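Local coordinates for acetyl xylan esterase (Paenibacillus sp. R4, PDB 6AGQ), which probably removes acetyl groups from acetylated xylan, acting as a cold-active esterase of the alpha/beta-hydrolase clan, at residues Leu144-Pro149 with Lys230-Arg235; Lys263-Met268 with Met314-Ala319; Val60-Ala65 with Leu116-Arg121. All coordinates share one frame; numbering follows the deposited sequence.

Interaction 1: residues Leu144-Pro149 with Lys230-Arg235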
# COMPACT_ATOMS: atom_id res chain seq x y z
N LEU A 144 23.49 15.06 11.45
CA LEU A 144 24.05 16.31 12.00
C LEU A 144 25.50 16.10 12.40
O LEU A 144 25.79 15.22 13.21
CB LEU A 144 23.25 16.81 13.15
CG LEU A 144 21.83 17.17 12.78
CD1 LEU A 144 21.10 17.40 14.07
CD2 LEU A 144 21.80 18.43 11.91
N GLY A 145 26.39 16.85 11.73
CA GLY A 145 27.84 16.77 11.98
C GLY A 145 28.48 15.48 11.50
O GLY A 145 29.53 15.07 12.02
N ILE A 146 27.88 14.85 10.50
CA ILE A 146 28.30 13.52 10.04
C ILE A 146 29.68 13.43 9.42
O ILE A 146 30.30 12.34 9.43
CB ILE A 146 27.27 12.84 9.15
CG1 ILE A 146 27.49 11.31 9.17
CG2 ILE A 146 27.26 13.44 7.75
CD1 ILE A 146 26.27 10.57 8.67
N LEU A 147 30.21 14.56 8.94
CA LEU A 147 31.58 14.60 8.41
C LEU A 147 32.76 14.67 9.37
O LEU A 147 33.90 14.50 8.94
CB LEU A 147 31.69 15.68 7.34
CG LEU A 147 30.74 15.37 6.16
CD1 LEU A 147 30.83 16.52 5.14
CD2 LEU A 147 31.03 14.02 5.49
N ASP A 148 32.52 14.85 10.67
CA ASP A 148 33.58 14.88 11.66
C ASP A 148 33.08 14.32 13.00
O ASP A 148 32.16 14.89 13.55
CB ASP A 148 34.05 16.34 11.82
CG ASP A 148 35.20 16.52 12.86
OD1 ASP A 148 35.83 15.53 13.35
OD2 ASP A 148 35.48 17.70 13.19
N PRO A 149 33.71 13.25 13.55
CA PRO A 149 33.19 12.71 14.80
C PRO A 149 33.21 13.70 15.99
O PRO A 149 32.41 13.56 16.88
CB PRO A 149 34.08 11.49 15.10
CG PRO A 149 35.27 11.65 14.24
CD PRO A 149 34.86 12.47 13.06
N LYS A 230 21.20 7.16 3.88
CA LYS A 230 21.05 6.98 2.45
C LYS A 230 20.60 8.34 1.85
O LYS A 230 21.15 8.80 0.83
CB LYS A 230 20.07 5.81 2.16
CG LYS A 230 19.77 5.54 0.69
CD LYS A 230 18.38 4.93 0.45
CE LYS A 230 17.33 6.02 0.53
NZ LYS A 230 15.92 5.55 0.40
N ASN A 231 19.65 9.02 2.50
CA ASN A 231 19.20 10.34 1.99
C ASN A 231 20.29 11.40 2.09
O ASN A 231 20.41 12.19 1.23
CB ASN A 231 17.91 10.74 2.67
CG ASN A 231 16.77 9.81 2.29
OD1 ASN A 231 16.94 8.95 1.46
ND2 ASN A 231 15.66 9.94 2.94
N TRP A 232 21.17 11.34 3.08
CA TRP A 232 22.39 12.18 3.03
C TRP A 232 23.13 12.03 1.70
O TRP A 232 23.37 13.03 1.03
CB TRP A 232 23.36 11.89 4.19
CG TRP A 232 24.39 12.93 4.33
CD1 TRP A 232 24.27 14.08 5.00
CD2 TRP A 232 25.71 12.95 3.72
NE1 TRP A 232 25.39 14.82 4.88
CE2 TRP A 232 26.31 14.14 4.12
CE3 TRP A 232 26.44 12.06 2.93
CZ2 TRP A 232 27.60 14.51 3.70
CZ3 TRP A 232 27.71 12.41 2.49
CH2 TRP A 232 28.29 13.65 2.89
N PHE A 233 23.45 10.79 1.32
CA PHE A 233 24.11 10.57 0.06
C PHE A 233 23.37 11.15 -1.09
O PHE A 233 23.96 11.89 -1.86
CB PHE A 233 24.48 9.10 -0.20
CG PHE A 233 25.61 8.66 0.66
CD1 PHE A 233 26.86 9.09 0.40
CD2 PHE A 233 25.38 7.91 1.80
CE1 PHE A 233 27.93 8.74 1.19
CE2 PHE A 233 26.44 7.56 2.61
CZ PHE A 233 27.71 8.00 2.31
N ARG A 234 22.07 10.88 -1.15
CA ARG A 234 21.23 11.39 -2.20
C ARG A 234 21.31 12.90 -2.36
O ARG A 234 21.24 13.38 -3.49
CB ARG A 234 19.77 11.00 -2.00
CG ARG A 234 19.45 9.55 -2.26
CD ARG A 234 18.02 9.23 -1.89
NE ARG A 234 17.00 10.03 -2.61
CZ ARG A 234 16.46 9.69 -3.78
NH1 ARG A 234 16.80 8.57 -4.38
NH2 ARG A 234 15.52 10.45 -4.34
N ARG A 235 21.41 13.65 -1.26
CA ARG A 235 21.50 15.15 -1.34
C ARG A 235 22.89 15.81 -1.39
O ARG A 235 23.06 16.87 -1.91
CB ARG A 235 20.75 15.75 -0.20
CG ARG A 235 19.28 15.41 -0.24
CD ARG A 235 18.55 16.70 -0.16
NE ARG A 235 17.12 16.60 0.03
CZ ARG A 235 16.22 17.08 -0.80
NH1 ARG A 235 16.54 17.60 -1.98
NH2 ARG A 235 14.97 16.99 -0.48
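Ile-146, whose side chain meets Trp-232 across this contact, has its carbonyl O held by a hydrogen bond from Thr-249 OG1 on helix 243-251. It sits in a type I beta turn from Gly-145 to Asp-148, closed by Asp-148 N to Gly-145 O at 3.3 Å, within the long loop that follows strand 114-118 of the alpha/beta-hydrolase sheet. The turn presents its two central side chains, Ile-146 and Leu-147, to helix 226-236. Ile-146 places a methyl over one face of the indole: CG2 lies 3.9 Å from the centroid of the five-membered ring of Trp-232, 22° off its normal, in a CH-pi contact displaced toward the rim. With CG1 anti to the backbone N (chi1 -158°), it is the CG2 branch that is set over NE1 and CE2 of the ring. Trp-232 also stacks on Tyr-236, and both Ile-146 and Trp-232 touch Val-246, which ties loop and helix to helix 243-251. Elsewhere on the helix, Arg-234 forms a salt bridge with Glu-304 of a second subunit. Leu-147 crosses the indole at about a right angle and reaches its six-membered ring, CD2 lying 3.8 Å from Trp-232 CH2 and CD1 4.1 Å from Trp-232 CZ2.

Interaction 2: residues Lys263-Met268 with Met314-Ala319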
# COMPACT_ATOMS: atom_id res chain seq x y z
N LYS A 263 32.13 -5.38 29.57
CA LYS A 263 32.39 -6.53 30.50
C LYS A 263 31.21 -6.92 31.39
O LYS A 263 31.20 -7.99 32.01
CB LYS A 263 33.57 -6.24 31.44
CG LYS A 263 34.96 -6.40 30.84
CD LYS A 263 35.63 -5.07 30.52
CE LYS A 263 37.15 -5.11 30.77
NZ LYS A 263 37.79 -6.29 30.13
N ALA A 264 30.25 -6.00 31.50
CA ALA A 264 28.92 -6.29 31.99
C ALA A 264 28.33 -7.55 31.37
O ALA A 264 28.60 -7.87 30.23
CB ALA A 264 27.98 -5.05 31.75
N ARG A 265 27.54 -8.25 32.16
CA ARG A 265 26.68 -9.34 31.73
C ARG A 265 25.53 -8.76 30.93
O ARG A 265 24.93 -7.81 31.40
CB ARG A 265 26.15 -10.11 32.97
CG ARG A 265 25.16 -11.21 32.62
CD ARG A 265 24.62 -11.97 33.84
NE ARG A 265 25.70 -12.41 34.70
CZ ARG A 265 26.37 -13.57 34.63
NH1 ARG A 265 26.06 -14.53 33.74
NH2 ARG A 265 27.33 -13.79 35.53
N THR A 266 25.22 -9.33 29.77
CA THR A 266 24.29 -8.73 28.80
C THR A 266 23.16 -9.69 28.41
O THR A 266 23.43 -10.89 28.20
CB THR A 266 25.03 -8.37 27.52
OG1 THR A 266 26.13 -7.52 27.84
CG2 THR A 266 24.15 -7.62 26.51
N LEU A 267 21.92 -9.16 28.36
CA LEU A 267 20.73 -9.87 27.88
C LEU A 267 20.22 -9.06 26.73
O LEU A 267 19.64 -7.96 26.93
CB LEU A 267 19.60 -9.95 28.93
CG LEU A 267 18.25 -10.54 28.44
CD1 LEU A 267 18.39 -12.02 28.14
CD2 LEU A 267 17.13 -10.39 29.44
N MET A 268 20.40 -9.60 25.53
CA MET A 268 19.90 -9.03 24.32
C MET A 268 18.65 -9.69 23.71
O MET A 268 18.66 -10.88 23.48
CB MET A 268 21.02 -8.98 23.29
CG MET A 268 20.61 -8.12 22.10
SD MET A 268 21.78 -7.92 20.78
CE MET A 268 23.22 -7.20 21.60
N MET A 314 12.94 -8.87 33.92
CA MET A 314 12.70 -9.02 35.35
C MET A 314 13.42 -10.21 35.92
O MET A 314 14.14 -10.02 36.87
CB MET A 314 11.22 -9.03 35.68
CG MET A 314 10.55 -7.69 35.43
SD MET A 314 8.77 -7.85 35.66
CE MET A 314 8.11 -6.37 34.88
N ARG A 315 13.29 -11.40 35.32
CA ARG A 315 14.02 -12.62 35.79
C ARG A 315 15.54 -12.48 35.74
O ARG A 315 16.25 -12.91 36.64
CB ARG A 315 13.67 -13.85 34.95
CG ARG A 315 12.24 -14.34 35.08
CD ARG A 315 12.01 -15.69 34.41
NE ARG A 315 10.59 -16.04 34.52
CZ ARG A 315 9.99 -16.64 35.56
NH1 ARG A 315 10.68 -17.02 36.66
NH2 ARG A 315 8.68 -16.86 35.51
N PHE A 316 16.04 -11.92 34.65
CA PHE A 316 17.44 -11.60 34.48
C PHE A 316 17.98 -10.65 35.55
O PHE A 316 19.02 -10.93 36.17
CB PHE A 316 17.61 -11.00 33.08
CG PHE A 316 19.03 -10.74 32.70
CD1 PHE A 316 19.86 -11.80 32.38
CD2 PHE A 316 19.50 -9.46 32.62
CE1 PHE A 316 21.20 -11.58 32.03
CE2 PHE A 316 20.80 -9.22 32.25
CZ PHE A 316 21.65 -10.28 31.95
N ILE A 317 17.27 -9.55 35.75
CA ILE A 317 17.59 -8.57 36.78
C ILE A 317 17.53 -9.19 38.19
O ILE A 317 18.46 -9.00 38.99
CB ILE A 317 16.71 -7.32 36.65
CG1 ILE A 317 17.28 -6.50 35.50
CG2 ILE A 317 16.70 -6.51 37.97
CD1 ILE A 317 16.34 -5.47 34.94
N GLU A 318 16.46 -9.93 38.49
CA GLU A 318 16.34 -10.59 39.80
C GLU A 318 17.45 -11.57 40.03
O GLU A 318 17.92 -11.69 41.14
CB GLU A 318 14.98 -11.28 39.96
CG GLU A 318 13.92 -10.43 40.67
CD GLU A 318 13.77 -10.85 42.12
OE1 GLU A 318 13.12 -11.90 42.36
OE2 GLU A 318 14.32 -10.15 43.00
N ALA A 319 17.86 -12.31 38.98
CA ALA A 319 18.94 -13.27 39.16
C ALA A 319 20.31 -12.72 39.35
O ALA A 319 21.14 -13.35 40.02
CB ALA A 319 18.95 -14.25 37.98
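Leu-267 and Phe-316 pass alongside one another, head to tail, the leucine pointing from its strand toward the helix and the phenylalanine from the helix toward the strand. In passing, Leu-267 CB comes to lie almost exactly over the centre of the Phe-316 ring, 3.5 Å from the centroid and 8° off the normal, a near-axial CH-pi contact. Both side chains have CG anti to the backbone N; at Phe-316 (chi1 -174°) this swings the ring away from the helix and across to the strand. Farther out, Leu-267 CD2 returns toward the root of the ring, 3.7 Å from Phe-316 CB, so that the leucine runs along the benzyl group from ring centre to CB. The far end of the ring meets Arg-265, whose aliphatic part does the touching: CG is 3.7 Å from Phe-316 CZ. The arginine chain bends at chi3 beyond this point, leaving its guanidinium plane steeply tilted against the ring; Tyr-320 takes that group in a cation-pi contact. Leu-203 and Leu-205 of strand 203-207 also touch Phe-316. Cutting Phe-316 back to an alanine is likely to open a gap beneath Leu-267 CB and take a neighbour from the Arg-265 methylenes. Strand 265-268 and helix 314-319 run antiparallel, at 170°, with their axes 10.2 Å apart at closest approach, the familiar packing of a helix on a sheet through a layer of largely apolar side chains, in this case the C-terminal helix of an alpha/beta-hydrolase fold.

Interaction 3: residues Val60-Ala65 with Leu116-Arg121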
# COMPACT_ATOMS: atom_id res chain seq x y z
N VAL A 60 13.52 15.62 37.17
CA VAL A 60 14.97 15.70 37.31
C VAL A 60 15.52 16.46 36.09
O VAL A 60 15.02 16.26 34.96
CB VAL A 60 15.48 14.25 37.44
CG1 VAL A 60 16.88 14.07 36.95
CG2 VAL A 60 15.28 13.78 38.88
N VAL A 61 16.49 17.36 36.34
CA VAL A 61 17.29 18.02 35.29
C VAL A 61 18.76 18.00 35.71
O VAL A 61 19.08 18.23 36.91
CB VAL A 61 16.74 19.42 34.90
CG1 VAL A 61 16.68 20.39 36.07
CG2 VAL A 61 17.56 20.02 33.76
N TYR A 62 19.64 17.58 34.79
CA TYR A 62 21.06 17.78 34.96
C TYR A 62 21.67 18.37 33.70
O TYR A 62 21.15 18.22 32.63
CB TYR A 62 21.79 16.49 35.44
CG TYR A 62 21.74 15.32 34.47
CD1 TYR A 62 20.70 14.38 34.52
CD2 TYR A 62 22.72 15.15 33.51
CE1 TYR A 62 20.63 13.36 33.59
CE2 TYR A 62 22.67 14.12 32.60
CZ TYR A 62 21.64 13.20 32.66
OH TYR A 62 21.59 12.17 31.71
N ASP A 63 22.81 19.01 33.83
CA ASP A 63 23.51 19.57 32.63
C ASP A 63 24.29 18.49 31.85
O ASP A 63 24.99 17.65 32.45
CB ASP A 63 24.53 20.65 33.03
CG ASP A 63 23.88 21.97 33.47
OD1 ASP A 63 22.63 22.12 33.44
OD2 ASP A 63 24.66 22.87 33.84
N GLY A 64 24.20 18.54 30.53
CA GLY A 64 25.12 17.81 29.68
C GLY A 64 26.48 18.51 29.71
O GLY A 64 26.64 19.57 30.31
N ALA A 65 27.42 17.91 29.02
CA ALA A 65 28.78 18.41 28.98
C ALA A 65 28.87 19.78 28.33
O ALA A 65 29.66 20.59 28.79
CB ALA A 65 29.69 17.43 28.24
N LEU A 116 15.82 5.49 36.50
CA LEU A 116 15.92 6.81 35.85
C LEU A 116 15.64 6.64 34.37
O LEU A 116 16.27 5.79 33.71
CB LEU A 116 17.33 7.43 36.06
CG LEU A 116 17.71 8.67 35.22
CD1 LEU A 116 17.04 9.94 35.74
CD2 LEU A 116 19.23 8.78 35.29
N ALA A 117 14.74 7.46 33.85
CA ALA A 117 14.59 7.63 32.43
C ALA A 117 14.92 9.04 31.99
O ALA A 117 14.42 9.97 32.57
CB ALA A 117 13.15 7.31 32.05
N ILE A 118 15.64 9.20 30.90
CA ILE A 118 16.05 10.51 30.40
C ILE A 118 15.63 10.79 28.95
O ILE A 118 15.45 9.88 28.17
CB ILE A 118 17.61 10.66 30.47
CG1 ILE A 118 18.31 9.63 29.59
CG2 ILE A 118 18.11 10.52 31.91
CD1 ILE A 118 19.80 9.87 29.50
N ASP A 119 15.41 12.06 28.62
CA ASP A 119 15.34 12.55 27.25
C ASP A 119 16.71 12.48 26.52
O ASP A 119 17.72 12.79 27.09
CB ASP A 119 14.97 13.99 27.24
CG ASP A 119 13.49 14.30 27.62
OD1 ASP A 119 12.57 13.42 27.58
OD2 ASP A 119 13.27 15.52 27.90
N VAL A 120 16.67 12.19 25.22
CA VAL A 120 17.79 12.27 24.30
C VAL A 120 17.62 13.65 23.67
O VAL A 120 16.53 14.01 23.25
CB VAL A 120 17.73 11.19 23.19
CG1 VAL A 120 18.86 11.38 22.17
CG2 VAL A 120 17.78 9.80 23.77
N ARG A 121 18.70 14.42 23.68
CA ARG A 121 18.69 15.81 23.37
C ARG A 121 18.08 16.23 22.00
O ARG A 121 18.36 15.66 20.95
CB ARG A 121 20.11 16.34 23.52
CG ARG A 121 21.10 15.63 22.62
CD ARG A 121 22.30 16.48 22.40
NE ARG A 121 22.93 16.72 23.69
CZ ARG A 121 23.69 17.77 23.96
NH1 ARG A 121 24.25 17.86 25.16
NH2 ARG A 121 23.91 18.71 23.02
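The Tyr-62 ring is met at its edge, near the ring plane, by Ile-118 CG2, which lies 4.2 Å from Tyr-62 CE1. The two residues belong to strands 55-63 and 114-118 of the alpha/beta-hydrolase sheet, which are not neighbours: strand 69-77 runs between them, antiparallel to both, and the contact is made by side chains alone, on one face of the sheet, over strand 69-77. Tyr-62 spans the distance because its CG stands between the backbone N and the carbonyl carbon (chi1 63°), and it crosses Ile-118 at about a right angle. Its phenol oxygen rests against the isoleucine methyls, Tyr-62 OH lying 3.7 Å from Ile-118 CD1, yet its polar need is met elsewhere, by a hydrogen bond to the carbonyl O of Asp-160 on helix 153-170. The carboxylate of that same residue forms a salt bridge with Arg-121 NE, while Asp-66 and Asp-129 pair with the other two nitrogens of the guanidinium. This three-carboxylate setting probably fixes the guanidinium beside Gly-64, whose CA is 4.6 Å from Arg-121 NH1. At the other end of the contact the packing is looser and wholly apolar, Val-60 CG1 standing 4.3 Å from Leu-116 CD1.

How the interactions relate
All three contacts are buried and join their segments without a hydrogen bond between them, but they occupy different parts of the fold. Interactions 2 and 3 both reach the large mixed sheet, their centres 24 Å apart: interaction 2 lays a helix on one strand, whereas interaction 3 bridges two strands across a third. Interaction 1 lies away from the sheet and joins a loop to a helix, its centre about 21 Å from the centre of the chain, on the opposite side of it from interaction 2. An aromatic face receives aliphatic carbon in interactions 1 and 2; in interaction 3 the ring is met at its edge. Other subunits touch the segments of interactions 1 and 2, but not those of interaction 3.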